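Local atomic coordinates of putative cell invasion protein with MAC/Perforin domain (Bacteroides thetaiotaomicron VPI-5482, PDB entry 3KK7), a protein that is of unestablished function but belongs to the MACPF (membrane-attack complex/perforin) family and may take part in cell invasion. Residues 187-192 against 206-211. Residues are numbered along the deposited sequence; the frame is centred on the assembly and turned at random.
Sequences YLDELF and QSYGEF. With EDO (1,2-ethanediol), chain E.
Phe192 turns the edge of its ring onto one face of Tyr208, a T-shaped pair with centroids 5.5 Å apart and planes at 81°; Phe192 CD1 lies over the rim of that face, 4.0 Å from Tyr208 CE2. With CG anti to the backbone N (chi1 174°), the Phe192 ring swings across to Tyr208. Leu188 CD1 meets its edge in plane. At the phenol end of Tyr208, in the ring plane, sits a water that accepts from Tyr208 OH at 2.7 Å and donates to Asp189 OD2 at 2.6 Å. Asp189 suits the N-cap of helix 190-198 because its short carboxylate reaches first-turn N-H groups: OD2 takes Phe192 N through its anti lone pair at 3.0 Å, and Leu191 N more weakly. Tyrosine thus offers an electron-rich face to the C-H edge of Phe192 and a hydroxyl that reaches the cap through water. Tyr187 OH and Tyr89 OH both bond an ethanediol, probably from the crystallisation liquor. A leucine at Tyr187 would probably open a gap against Leu85 and Arg88 of helix 82-88 and take away the hydroxyl that meets the diol. Tyr208 closes helix 201-208; at Gly209, with positive phi, a side chain would press on Tyr208 O. Glu210 and Phe211 form a classic beta bulge opposite Tyr60, so the contact joins two consecutive helices before the chain returns to the antiparallel sheet at strand 211-218.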
ATOM      1  N   TYR A 187       8.563  -6.503 -15.013  1.00 23.80           N
ATOM      2  CA  TYR A 187       8.387  -7.778 -14.320  1.00 24.01           C
ATOM      3  C   TYR A 187       7.187  -7.872 -13.353  1.00 24.04           C
ATOM      4  O   TYR A 187       7.134  -8.761 -12.484  1.00 24.46           O
ATOM      5  CB  TYR A 187       9.705  -8.145 -13.632  1.00 24.17           C
ATOM      6  CG  TYR A 187      10.795  -8.354 -14.655  1.00 24.66           C
ATOM      7  CD1 TYR A 187      10.929  -9.582 -15.311  1.00 24.41           C
ATOM      8  CD2 TYR A 187      11.641  -7.312 -15.034  1.00 24.71           C
ATOM      9  CE1 TYR A 187      11.871  -9.783 -16.290  1.00 22.04           C
ATOM     10  CE2 TYR A 187      12.603  -7.515 -16.024  1.00 24.35           C
ATOM     11  CZ  TYR A 187      12.709  -8.765 -16.639  1.00 23.07           C
ATOM     12  OH  TYR A 187      13.677  -8.998 -17.587  1.00 22.82           O
ATOM     13  N   LEU A 188       6.198  -6.999 -13.540  1.00 23.56           N
ATOM     14  CA  LEU A 188       4.997  -7.055 -12.733  1.00 23.13           C
ATOM     15  C   LEU A 188       4.050  -8.168 -13.190  1.00 23.76           C
ATOM     16  O   LEU A 188       3.963  -8.504 -14.367  1.00 22.46           O
ATOM     17  CB  LEU A 188       4.275  -5.708 -12.729  1.00 22.91           C
ATOM     18  CG  LEU A 188       5.045  -4.537 -12.109  1.00 21.75           C
ATOM     19  CD1 LEU A 188       4.255  -3.221 -12.365  1.00 17.17           C
ATOM     20  CD2 LEU A 188       5.319  -4.789 -10.598  1.00 16.89           C
ATOM     21  N   ASP A 189       3.359  -8.759 -12.218  1.00 24.78           N
ATOM     22  CA  ASP A 189       2.383  -9.784 -12.492  1.00 25.17           C
ATOM     23  C   ASP A 189       1.275  -9.136 -13.318  1.00 26.07           C
ATOM     24  O   ASP A 189       0.867  -7.997 -13.028  1.00 26.65           O
ATOM     25  CB  ASP A 189       1.859 -10.342 -11.168  1.00 25.56           C
ATOM     26  CG  ASP A 189       0.637 -11.200 -11.337  1.00 25.00           C
ATOM     27  OD1 ASP A 189       0.790 -12.417 -11.479  1.00 22.18           O
ATOM     28  OD2 ASP A 189      -0.474 -10.635 -11.359  1.00 26.52           O
ATOM     29  N   GLU A 190       0.789  -9.825 -14.344  1.00 26.37           N
ATOM     30  CA  GLU A 190      -0.220  -9.213 -15.206  1.00 27.43           C
ATOM     31  C   GLU A 190      -1.558  -8.912 -14.463  1.00 27.15           C
ATOM     32  O   GLU A 190      -2.252  -7.960 -14.802  1.00 26.77           O
ATOM     33  CB  GLU A 190      -0.452 -10.039 -16.473  1.00 27.57           C
ATOM     34  CG  GLU A 190      -0.957 -11.413 -16.171  1.00 31.88           C
ATOM     35  CD  GLU A 190      -1.135 -12.272 -17.405  1.00 37.17           C
ATOM     36  OE1 GLU A 190      -1.757 -11.801 -18.398  1.00 40.66           O
ATOM     37  OE2 GLU A 190      -0.679 -13.438 -17.355  1.00 40.31           O
ATOM     38  N   LEU A 191      -1.919  -9.695 -13.450  1.00 26.75           N
ATOM     39  CA  LEU A 191      -3.170  -9.404 -12.745  1.00 26.60           C
ATOM     40  C   LEU A 191      -2.986  -8.194 -11.822  1.00 26.90           C
ATOM     41  O   LEU A 191      -3.921  -7.446 -11.568  1.00 27.19           O
ATOM     42  CB  LEU A 191      -3.692 -10.636 -11.993  1.00 25.99           C
ATOM     43  CG  LEU A 191      -3.994 -11.879 -12.866  1.00 25.81           C
ATOM     44  CD1 LEU A 191      -4.630 -12.986 -11.990  1.00 22.02           C
ATOM     45  CD2 LEU A 191      -4.883 -11.550 -14.100  1.00 22.42           C
ATOM     46  N   PHE A 192      -1.777  -7.979 -11.330  1.00 27.02           N
ATOM     47  CA  PHE A 192      -1.491  -6.728 -10.633  1.00 27.22           C
ATOM     48  C   PHE A 192      -1.540  -5.512 -11.592  1.00 27.29           C
ATOM     49  O   PHE A 192      -2.060  -4.459 -11.221  1.00 27.29           O
ATOM     50  CB  PHE A 192      -0.148  -6.810  -9.921  1.00 27.17           C
ATOM     51  CG  PHE A 192       0.280  -5.530  -9.305  1.00 26.52           C
ATOM     52  CD1 PHE A 192      -0.294  -5.098  -8.134  1.00 28.70           C
ATOM     53  CD2 PHE A 192       1.262  -4.748  -9.902  1.00 26.59           C
ATOM     54  CE1 PHE A 192       0.110  -3.870  -7.555  1.00 28.15           C
ATOM     55  CE2 PHE A 192       1.676  -3.565  -9.336  1.00 26.34           C
ATOM     56  CZ  PHE A 192       1.101  -3.117  -8.168  1.00 27.35           C
ATOM     57  N   GLN A 206      -7.601  -3.024  -1.332  1.00 27.46           N
ATOM     58  CA  GLN A 206      -8.543  -3.926  -0.656  1.00 28.48           C
ATOM     59  C   GLN A 206      -8.268  -5.375  -1.022  1.00 28.16           C
ATOM     60  O   GLN A 206      -8.325  -6.265  -0.193  1.00 29.05           O
ATOM     61  CB  GLN A 206      -9.962  -3.634  -1.070  1.00 28.60           C
ATOM     62  CG  GLN A 206     -10.487  -2.342  -0.609  1.00 32.07           C
ATOM     63  CD  GLN A 206     -11.837  -1.985  -1.263  1.00 38.35           C
ATOM     64  OE1 GLN A 206     -12.458  -0.988  -0.864  1.00 43.54           O
ATOM     65  NE2 GLN A 206     -12.291  -2.778  -2.268  1.00 38.25           N
ATOM     66  N   SER A 207      -7.972  -5.599  -2.286  1.00 27.69           N
ATOM     67  CA  SER A 207      -7.740  -6.921  -2.774  1.00 27.46           C
ATOM     68  C   SER A 207      -6.313  -7.440  -2.462  1.00 27.19           C
ATOM     69  O   SER A 207      -6.167  -8.565  -1.963  1.00 27.25           O
ATOM     70  CB  SER A 207      -8.022  -6.934  -4.268  1.00 27.21           C
ATOM     71  OG  SER A 207      -7.556  -8.152  -4.767  1.00 30.21           O
ATOM     72  N   TYR A 208      -5.280  -6.631  -2.756  1.00 26.23           N
ATOM     73  CA  TYR A 208      -3.886  -7.035  -2.562  1.00 25.68           C
ATOM     74  C   TYR A 208      -3.337  -6.836  -1.138  1.00 25.76           C
ATOM     75  O   TYR A 208      -2.502  -7.619  -0.692  1.00 25.47           O
ATOM     76  CB  TYR A 208      -2.966  -6.282  -3.535  1.00 25.53           C
ATOM     77  CG  TYR A 208      -2.987  -6.864  -4.912  1.00 25.07           C
ATOM     78  CD1 TYR A 208      -4.001  -6.551  -5.791  1.00 27.12           C
ATOM     79  CD2 TYR A 208      -2.028  -7.785  -5.319  1.00 24.80           C
ATOM     80  CE1 TYR A 208      -4.049  -7.106  -7.066  1.00 26.66           C
ATOM     81  CE2 TYR A 208      -2.070  -8.345  -6.594  1.00 24.98           C
ATOM     82  CZ  TYR A 208      -3.085  -7.998  -7.446  1.00 24.94           C
ATOM     83  OH  TYR A 208      -3.157  -8.522  -8.685  1.00 25.22           O
ATOM     84  N   GLY A 209      -3.816  -5.813  -0.424  1.00 25.07           N
ATOM     85  CA  GLY A 209      -3.123  -5.330   0.765  1.00 24.44           C
ATOM     86  C   GLY A 209      -2.259  -4.114   0.425  1.00 24.12           C
ATOM     87  O   GLY A 209      -2.361  -3.554  -0.673  1.00 24.22           O
ATOM     88  N   GLU A 210      -1.381  -3.730   1.348  1.00 23.53           N
ATOM     89  CA  GLU A 210      -0.677  -2.465   1.251  1.00 23.48           C
ATOM     90  C   GLU A 210       0.803  -2.565   0.931  1.00 23.55           C
ATOM     91  O   GLU A 210       1.411  -1.575   0.542  1.00 23.74           O
ATOM     92  CB  GLU A 210      -0.862  -1.676   2.554  1.00 23.57           C
ATOM     93  CG  GLU A 210      -2.346  -1.577   3.064  1.00 22.91           C
ATOM     94  CD  GLU A 210      -2.664  -2.656   4.081  1.00 22.53           C
ATOM     95  OE1 GLU A 210      -2.124  -3.755   3.915  1.00 27.11           O
ATOM     96  OE2 GLU A 210      -3.402  -2.427   5.062  1.00 23.45           O
ATOM     97  N   PHE A 211       1.389  -3.748   1.061  1.00 23.78           N
ATOM     98  CA  PHE A 211       2.835  -3.875   0.960  1.00 23.96           C
ATOM     99  C   PHE A 211       3.288  -5.068   0.145  1.00 23.88           C
ATOM    100  O   PHE A 211       2.516  -6.008  -0.103  1.00 23.17           O
ATOM    101  CB  PHE A 211       3.431  -3.960   2.350  1.00 24.61           C
ATOM    102  CG  PHE A 211       3.220  -2.717   3.162  1.00 24.56           C
ATOM    103  CD1 PHE A 211       4.027  -1.617   2.971  1.00 24.20           C
ATOM    104  CD2 PHE A 211       2.222  -2.659   4.125  1.00 24.20           C
ATOM    105  CE1 PHE A 211       3.829  -0.463   3.703  1.00 25.18           C
ATOM    106  CE2 PHE A 211       2.025  -1.510   4.867  1.00 24.16           C
ATOM    107  CZ  PHE A 211       2.825  -0.414   4.653  1.00 24.56           C
TER
HETATM  108  C1  EDO E 605      14.471  -5.989 -19.149  1.00 41.48           C
HETATM  109  O1  EDO E 605      14.958  -6.979 -18.236  1.00 38.17           O
HETATM  110  C2  EDO E 605      15.234  -4.687 -18.939  1.00 42.19           C
HETATM  111  O2  EDO E 605      16.515  -4.728 -19.588  1.00 43.53           O
HETATM  112  O   HOH W   1      -1.562 -10.650  -8.977  1.00 17.82           O